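Local structure of malate dehydrogenase (Picrophilus torridus, 4BGV) at residues S6-G11 against I79-G84; N173-G178 against G275-I280; H180-V185 against T214-G219. The protein probably catalyses the reversible, NAD-dependent oxidation of malate to oxaloacetate, a step of the tricarboxylic acid cycle, as a member of the LDH/MDH superfamily. All blocks are in the same frame, centred on the assembly; numbering follows the deposited sequence.

Contact 1 (S6-G11 against I79-G84); sequences SVIGAG and IVVTAG
Two donors of Thr82 grip the carbonyl oxygen of Ile8. The backbone N of Thr82 reaches Ile8 O at 2.8 Å, nearly in line with the C=O bond; the hydroxyl OG1 of Thr82 comes in at 2.7 Å from the same oxygen, tilted 26° from the carbonyl plane. With chi1 at 75°, OG1 sits between the backbone N and the carbonyl carbon of Thr82, which turns it back onto Ile8 O. A water that donates to OG1 lies against Gly11 N, to which its bond is weak. A valine in place of Thr82 would probably leave Ile8 O with the backbone N alone and the water without this acceptor.

Upstream, strands 4-8 and 78-81 run parallel at the centre of the Rossmann sheet: Val80 N donates to Ser6 O, and Ile8 N to Val80 O, both at 2.8 Å. Gly9 and Gly11, by similarity part of the NAD(+) site, open the glycine-rich turn that follows the first strand. The backbone angles of Gly9 call for glycine, and OG1 of Thr82 lies 3.4 Å from its CA.

On the sheet face that carries Ile8 and Ile79, the CD1 methyl of Ile8 meets CG2 of Ile79 at 3.7 Å, while CG2 of Ile8 touches CB of Ala83 at 4.0 Å. Val107 of helix 93-114 covers Ile8 there, and Ile111 of the same helix covers Ile79.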
loop_
_atom_site.group_PDB
_atom_site.type_symbol
_atom_site.label_atom_id
_atom_site.label_comp_id
_atom_site.label_asym_id
_atom_site.label_seq_id
_atom_site.Cartn_x
_atom_site.Cartn_y
_atom_site.Cartn_z
ATOM N N SER A 6 5.965 1.372 -21.680
ATOM C CA SER A 6 6.509 0.269 -22.446
ATOM C C SER A 6 7.836 -0.122 -21.821
ATOM O O SER A 6 8.631 0.749 -21.477
ATOM C CB SER A 6 6.724 0.662 -23.912
ATOM O OG SER A 6 5.481 0.814 -24.586
ATOM N N VAL A 7 8.057 -1.427 -21.680
ATOM C CA VAL A 7 9.324 -1.972 -21.201
ATOM C C VAL A 7 9.963 -2.822 -22.297
ATOM O O VAL A 7 9.418 -3.855 -22.702
ATOM C CB VAL A 7 9.104 -2.818 -19.926
ATOM C CG1 VAL A 7 10.392 -3.455 -19.450
ATOM C CG2 VAL A 7 8.475 -1.956 -18.817
ATOM N N ILE A 8 11.112 -2.371 -22.792
ATOM C CA ILE A 8 11.828 -3.090 -23.835
ATOM C C ILE A 8 12.821 -4.035 -23.155
ATOM O O ILE A 8 13.733 -3.592 -22.448
ATOM C CB ILE A 8 12.532 -2.111 -24.796
ATOM C CG1 ILE A 8 11.515 -1.162 -25.440
ATOM C CG2 ILE A 8 13.311 -2.871 -25.877
ATOM C CD1 ILE A 8 12.152 -0.161 -26.419
ATOM N N GLY A 9 12.611 -5.334 -23.341
ATOM C CA GLY A 9 13.395 -6.362 -22.668
ATOM C C GLY A 9 12.519 -7.067 -21.646
ATOM O O GLY A 9 11.973 -6.429 -20.742
ATOM N N ALA A 10 12.364 -8.378 -21.800
ATOM C CA ALA A 10 11.524 -9.159 -20.895
ATOM C C ALA A 10 12.317 -10.188 -20.090
ATOM O O ALA A 10 11.757 -11.162 -19.599
ATOM C CB ALA A 10 10.386 -9.831 -21.671
ATOM N N GLY A 11 13.620 -9.958 -19.943
ATOM C CA GLY A 11 14.448 -10.778 -19.076
ATOM C C GLY A 11 14.185 -10.412 -17.623
ATOM O O GLY A 11 13.198 -9.745 -17.318
ATOM N N ILE A 79 9.112 4.947 -21.828
ATOM C CA ILE A 79 9.670 3.696 -22.323
ATOM C C ILE A 79 10.922 3.372 -21.509
ATOM O O ILE A 79 11.807 4.215 -21.357
ATOM C CB ILE A 79 10.067 3.825 -23.802
ATOM C CG1 ILE A 79 8.829 4.166 -24.633
ATOM C CG2 ILE A 79 10.750 2.535 -24.316
ATOM C CD1 ILE A 79 9.134 4.451 -26.104
ATOM N N VAL A 80 10.980 2.157 -20.982
ATOM C CA VAL A 80 12.109 1.705 -20.188
ATOM C C VAL A 80 12.949 0.774 -21.063
ATOM O O VAL A 80 12.454 -0.254 -21.539
ATOM C CB VAL A 80 11.621 0.916 -18.946
ATOM C CG1 VAL A 80 12.805 0.502 -18.085
ATOM C CG2 VAL A 80 10.633 1.753 -18.136
ATOM N N VAL A 81 14.212 1.128 -21.280
ATOM C CA VAL A 81 15.078 0.321 -22.132
ATOM C C VAL A 81 15.968 -0.610 -21.304
ATOM O O VAL A 81 16.906 -0.157 -20.642
ATOM C CB VAL A 81 15.939 1.221 -23.053
ATOM C CG1 VAL A 81 16.835 0.375 -23.979
ATOM C CG2 VAL A 81 15.040 2.140 -23.881
ATOM N N THR A 82 15.679 -1.912 -21.340
ATOM C CA THR A 82 16.483 -2.887 -20.604
ATOM C C THR A 82 17.056 -3.928 -21.550
ATOM O O THR A 82 17.514 -4.973 -21.117
ATOM C CB THR A 82 15.666 -3.651 -19.540
ATOM O OG1 THR A 82 14.831 -4.630 -20.178
ATOM C CG2 THR A 82 14.795 -2.709 -18.744
ATOM N N ALA A 83 17.021 -3.635 -22.841
ATOM C CA ALA A 83 17.539 -4.547 -23.842
ATOM C C ALA A 83 19.061 -4.450 -23.810
ATOM O O ALA A 83 19.611 -3.437 -23.404
ATOM C CB ALA A 83 17.001 -4.176 -25.215
ATOM N N GLY A 84 19.745 -5.499 -24.222
ATOM C CA GLY A 84 21.191 -5.461 -24.186
ATOM C C GLY A 84 21.761 -6.711 -23.564
ATOM O O GLY A 84 21.037 -7.499 -22.956
HETATM O O HOH W 1 15.245 -7.321 -19.354
#

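Contact 2 (N173-G178 against G275-I280); sequences NAFVIG and GVPIKI
The Phe175 ring offers its CZ corner to the puckered ring of Pro277: CZ of Phe175 stands 4.1 Å from CG of Pro277, and the two side chains cross at about a right angle. The edge-to-face neighbour of this phenyl is Tyr190, and Phe187 also meets it, both from the adjoining strand 184-193. The Phe175-Pro277 contact joins two antiparallel sheets of the alpha/beta C-terminal domain, for strand 172-178 belongs to one and strand 272-281 to the other; the segments run at 127° to each other and approach closely at one end. Ile196 of the second subunit packs on Pro277, placing this apolar patch beside a subunit interface.

Ile177 fills the angle between the strands. Its CG2 lies anti to its own carbonyl carbon and reaches CD of Pro277 at 3.9 Å; CB of Ile177 rests 3.5 Å from Gly275 O. Two glycines let the backbones meet: Gly275 has no side chain where one would probably collide with Gly178 O, and the backbone angles of Gly178 themselves call for glycine. There Gly178 N donates to Gly275 O at 2.9 Å, straight at the hydrogen (165°) but with the donor 36° out of the carbonyl plane.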
loop_
_atom_site.group_PDB
_atom_site.type_symbol
_atom_site.label_atom_id
_atom_site.label_comp_id
_atom_site.label_asym_id
_atom_site.label_seq_id
_atom_site.Cartn_x
_atom_site.Cartn_y
_atom_site.Cartn_z
ATOM N N ASN A 173 20.088 8.163 4.479
ATOM C CA ASN A 173 20.247 8.872 3.222
ATOM C C ASN A 173 21.681 8.755 2.768
ATOM O O ASN A 173 22.587 9.081 3.515
ATOM C CB ASN A 173 19.883 10.332 3.404
ATOM C CG ASN A 173 18.466 10.502 3.914
ATOM O OD1 ASN A 173 17.517 10.360 3.153
ATOM N ND2 ASN A 173 18.317 10.764 5.218
ATOM N N ALA A 174 21.888 8.280 1.546
ATOM C CA ALA A 174 23.239 8.054 1.044
ATOM C C ALA A 174 23.417 8.787 -0.283
ATOM O O ALA A 174 22.690 8.526 -1.240
ATOM C CB ALA A 174 23.482 6.560 0.863
ATOM N N PHE A 175 24.381 9.699 -0.324
ATOM C CA PHE A 175 24.537 10.608 -1.454
ATOM C C PHE A 175 25.612 10.109 -2.412
ATOM O O PHE A 175 26.791 10.075 -2.064
ATOM C CB PHE A 175 24.902 12.007 -0.934
ATOM C CG PHE A 175 24.742 13.090 -1.957
ATOM C CD1 PHE A 175 25.754 13.366 -2.847
ATOM C CD2 PHE A 175 23.569 13.807 -2.039
ATOM C CE1 PHE A 175 25.622 14.353 -3.789
ATOM C CE2 PHE A 175 23.424 14.801 -2.987
ATOM C CZ PHE A 175 24.452 15.070 -3.863
ATOM N N VAL A 176 25.198 9.720 -3.615
ATOM C CA VAL A 176 26.155 9.325 -4.644
ATOM C C VAL A 176 25.832 9.944 -5.995
ATOM O O VAL A 176 24.666 10.047 -6.387
ATOM C CB VAL A 176 26.204 7.799 -4.811
ATOM C CG1 VAL A 176 26.930 7.158 -3.622
ATOM C CG2 VAL A 176 24.805 7.236 -4.962
ATOM N N ILE A 177 26.866 10.358 -6.711
ATOM C CA ILE A 177 26.688 10.809 -8.085
ATOM C C ILE A 177 27.679 10.070 -8.994
ATOM O O ILE A 177 28.447 9.221 -8.534
ATOM C CB ILE A 177 26.855 12.357 -8.223
ATOM C CG1 ILE A 177 28.256 12.811 -7.800
ATOM C CG2 ILE A 177 25.789 13.096 -7.401
ATOM C CD1 ILE A 177 28.488 14.330 -8.013
ATOM N N GLY A 178 27.665 10.385 -10.283
ATOM C CA GLY A 178 28.588 9.738 -11.205
ATOM C C GLY A 178 28.073 8.387 -11.674
ATOM O O GLY A 178 26.863 8.147 -11.657
ATOM N N GLY A 275 25.909 11.022 -14.319
ATOM C CA GLY A 275 25.065 10.959 -13.133
ATOM C C GLY A 275 25.128 12.178 -12.222
ATOM O O GLY A 275 26.157 12.452 -11.601
ATOM N N VAL A 276 24.025 12.916 -12.151
ATOM C CA VAL A 276 23.944 14.125 -11.330
ATOM C C VAL A 276 22.570 14.166 -10.654
ATOM O O VAL A 276 21.633 13.505 -11.118
ATOM C CB VAL A 276 24.169 15.420 -12.174
ATOM C CG1 VAL A 276 25.572 15.447 -12.819
ATOM C CG2 VAL A 276 23.088 15.562 -13.235
ATOM N N PRO A 277 22.433 14.938 -9.558
ATOM C CA PRO A 277 21.110 15.004 -8.918
ATOM C C PRO A 277 20.102 15.743 -9.781
ATOM O O PRO A 277 20.362 16.878 -10.205
ATOM C CB PRO A 277 21.360 15.815 -7.633
ATOM C CG PRO A 277 22.815 16.008 -7.525
ATOM C CD PRO A 277 23.426 15.786 -8.874
ATOM N N ILE A 278 18.960 15.113 -10.050
ATOM C CA ILE A 278 17.948 15.753 -10.880
ATOM C C ILE A 278 16.561 15.711 -10.229
ATOM O O ILE A 278 16.273 14.813 -9.437
ATOM C CB ILE A 278 17.865 15.115 -12.290
ATOM C CG1 ILE A 278 17.528 13.620 -12.204
ATOM C CG2 ILE A 278 19.155 15.375 -13.092
ATOM C CD1 ILE A 278 17.110 13.027 -13.545
ATOM N N LYS A 279 15.724 16.701 -10.550
ATOM C CA LYS A 279 14.300 16.645 -10.217
ATOM C C LYS A 279 13.583 15.969 -11.390
ATOM O O LYS A 279 13.696 16.420 -12.526
ATOM C CB LYS A 279 13.722 18.055 -10.000
ATOM C CG LYS A 279 12.251 18.033 -9.552
ATOM C CD LYS A 279 11.562 19.405 -9.656
ATOM C CE LYS A 279 12.311 20.470 -8.889
ATOM N NZ LYS A 279 11.513 21.740 -8.754
ATOM N N ILE A 280 12.867 14.881 -11.114
ATOM C CA ILE A 280 12.224 14.081 -12.156
ATOM C C ILE A 280 10.727 14.353 -12.184
ATOM O O ILE A 280 10.029 14.101 -11.204
ATOM C CB ILE A 280 12.431 12.582 -11.905
ATOM C CG1 ILE A 280 13.918 12.265 -11.747
ATOM C CG2 ILE A 280 11.817 11.754 -13.059
ATOM C CD1 ILE A 280 14.186 10.833 -11.343
#

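Contact 3 (H180-V185 against T214-G219); sequences HGDDMV and TRFGGG
With chi1 of Arg215 at -74°, CG stands anti to the carbonyl carbon, and the chain then runs extended to NE, carrying the guanidinium across Gly181 to the backbone of Met184. Met184 starts with CG anti to its backbone N (chi1 -169°) and bends at chi3, bringing SD to 3.6 Å from CG2 of Thr214 and the methyl CE to 3.8 Å from CG of Arg215.

NH1 of Arg215 donates to Gly181 O and to Met184 O, each at 2.9 Å. Gly181 O lies in the guanidinium plane; Met184 O is tilted 17° out of it. Gly181 O also accepts from Met184 N, which ties the turn to itself as well as to the arginine. With both bonds on NH1, the rotation of the guanidinium is probably fixed. The aliphatic part of Arg215 does separate work: CG passes 3.3 Å from Gly181 O, and CB lies over the centre of one face of the Phe216 ring.

At the solvent-exposed side Asp182 OD1 approaches CZ of Phe216 at 3.8 Å, carboxylate and ring planes nearly perpendicular. The same OD1 is 4.8 Å from NE of Arg215, too far for contact, though the opposite charges would probably attract. A water accepts from Gly181 N and lies 2.9 Å from Arg215 O.

The turn secured to the junction of helices 204-215 and 217-225 follows directly on His180, by similarity the proton acceptor. His180 ND1 bonds Asp153, the histidine-aspartate pair characteristic of malate and lactate dehydrogenases.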
loop_
_atom_site.group_PDB
_atom_site.type_symbol
_atom_site.label_atom_id
_atom_site.label_comp_id
_atom_site.label_asym_id
_atom_site.label_seq_id
_atom_site.Cartn_x
_atom_site.Cartn_y
_atom_site.Cartn_z
ATOM N N HIS A 180 28.943 3.837 -11.919
ATOM C CA HIS A 180 29.099 2.700 -11.007
ATOM C C HIS A 180 30.581 2.426 -10.760
ATOM O O HIS A 180 31.432 2.972 -11.442
ATOM C CB HIS A 180 28.497 1.430 -11.616
ATOM C CG HIS A 180 27.002 1.436 -11.713
ATOM N ND1 HIS A 180 26.194 2.124 -10.831
ATOM C CD2 HIS A 180 26.168 0.825 -12.586
ATOM C CE1 HIS A 180 24.929 1.943 -11.162
ATOM N NE2 HIS A 180 24.886 1.162 -12.226
ATOM N N GLY A 181 30.879 1.552 -9.807
ATOM C CA GLY A 181 32.242 1.084 -9.617
ATOM C C GLY A 181 33.169 2.227 -9.269
ATOM O O GLY A 181 32.856 3.049 -8.414
ATOM N N ASP A 182 34.309 2.301 -9.940
ATOM C CA ASP A 182 35.254 3.367 -9.640
ATOM C C ASP A 182 34.771 4.714 -10.169
ATOM O O ASP A 182 35.341 5.750 -9.834
ATOM C CB ASP A 182 36.644 3.034 -10.186
ATOM C CG ASP A 182 37.242 1.789 -9.535
ATOM O OD1 ASP A 182 37.172 1.669 -8.287
ATOM O OD2 ASP A 182 37.768 0.928 -10.276
ATOM N N ASP A 183 33.734 4.702 -11.002
ATOM C CA ASP A 183 33.162 5.958 -11.496
ATOM C C ASP A 183 32.150 6.589 -10.533
ATOM O O ASP A 183 31.675 7.707 -10.773
ATOM C CB ASP A 183 32.513 5.772 -12.867
ATOM C CG ASP A 183 33.541 5.616 -13.987
ATOM O OD1 ASP A 183 34.703 6.026 -13.794
ATOM O OD2 ASP A 183 33.172 5.095 -15.065
ATOM N N MET A 184 31.791 5.858 -9.475
ATOM C CA MET A 184 30.837 6.357 -8.486
ATOM C C MET A 184 31.534 7.386 -7.615
ATOM O O MET A 184 32.710 7.234 -7.287
ATOM C CB MET A 184 30.342 5.214 -7.599
ATOM C CG MET A 184 29.159 5.553 -6.695
ATOM S SD MET A 184 28.813 4.150 -5.581
ATOM C CE MET A 184 29.962 4.468 -4.243
ATOM N N VAL A 185 30.808 8.434 -7.233
ATOM C CA VAL A 185 31.381 9.469 -6.378
ATOM C C VAL A 185 30.439 9.716 -5.205
ATOM O O VAL A 185 29.418 10.393 -5.344
ATOM C CB VAL A 185 31.599 10.798 -7.130
ATOM C CG1 VAL A 185 32.243 11.836 -6.192
ATOM C CG2 VAL A 185 32.465 10.584 -8.370
ATOM N N THR A 214 29.546 -0.710 -1.948
ATOM C CA THR A 214 28.548 -0.081 -2.806
ATOM C C THR A 214 29.080 -0.002 -4.225
ATOM O O THR A 214 28.357 -0.279 -5.179
ATOM C CB THR A 214 28.186 1.319 -2.285
ATOM O OG1 THR A 214 27.641 1.195 -0.971
ATOM C CG2 THR A 214 27.153 2.003 -3.203
ATOM N N ARG A 215 30.360 0.347 -4.362
ATOM C CA ARG A 215 30.982 0.417 -5.683
ATOM C C ARG A 215 30.863 -0.890 -6.434
ATOM O O ARG A 215 30.657 -0.905 -7.654
ATOM C CB ARG A 215 32.474 0.715 -5.578
ATOM C CG ARG A 215 32.818 2.114 -5.223
ATOM C CD ARG A 215 34.321 2.290 -5.301
ATOM N NE ARG A 215 34.715 3.532 -4.654
ATOM C CZ ARG A 215 34.526 4.726 -5.200
ATOM N NH1 ARG A 215 33.948 4.819 -6.391
ATOM N NH2 ARG A 215 34.910 5.820 -4.557
ATOM N N PHE A 216 31.032 -1.992 -5.709
ATOM C CA PHE A 216 31.071 -3.290 -6.354
ATOM C C PHE A 216 29.846 -4.111 -6.000
ATOM O O PHE A 216 29.868 -5.332 -6.090
ATOM C CB PHE A 216 32.375 -4.002 -5.986
ATOM C CG PHE A 216 33.579 -3.156 -6.230
ATOM C CD1 PHE A 216 33.804 -2.620 -7.490
ATOM C CD2 PHE A 216 34.464 -2.858 -5.205
ATOM C CE1 PHE A 216 34.901 -1.811 -7.729
ATOM C CE2 PHE A 216 35.559 -2.059 -5.436
ATOM C CZ PHE A 216 35.782 -1.535 -6.705
ATOM N N GLY A 217 28.780 -3.415 -5.602
ATOM C CA GLY A 217 27.523 -4.041 -5.209
ATOM C C GLY A 217 26.913 -4.938 -6.272
ATOM O O GLY A 217 26.348 -5.994 -5.972
ATOM N N GLY A 218 27.026 -4.537 -7.527
ATOM C CA GLY A 218 26.493 -5.352 -8.613
ATOM C C GLY A 218 27.294 -6.631 -8.768
ATOM O O GLY A 218 26.724 -7.710 -8.998
ATOM N N GLY A 219 28.618 -6.518 -8.629
ATOM C CA GLY A 219 29.502 -7.684 -8.679
ATOM C C GLY A 219 29.216 -8.675 -7.552
ATOM O O GLY A 219 29.310 -9.905 -7.746
HETATM O O HOH W 2 28.286 0.723 -8.239
HETATM O O HOH W 3 35.197 8.053 -5.589
#

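Overall arrangement
Contact 1 belongs to the NAD-binding domain, while contacts 2 and 3 share the alpha/beta C-terminal domain. The centre of contact 1 is about 23 Å from the centres of the other two, on the opposite side of the chain's centre. Contacts 2 and 3 touch, with centres about 14 Å apart: strands 172-178 and 184-193 are sheet neighbours, Ile177 O lies 2.8 Å from Val185 N in a probable hydrogen bond, and contact 3 is nested in the loop that contact 2 closes. The loop joining those strands carries His180. The side chain of Asn125, substrate-binding by similarity, lies about 11 Å from Gly178 and about 8 Å from Gly181.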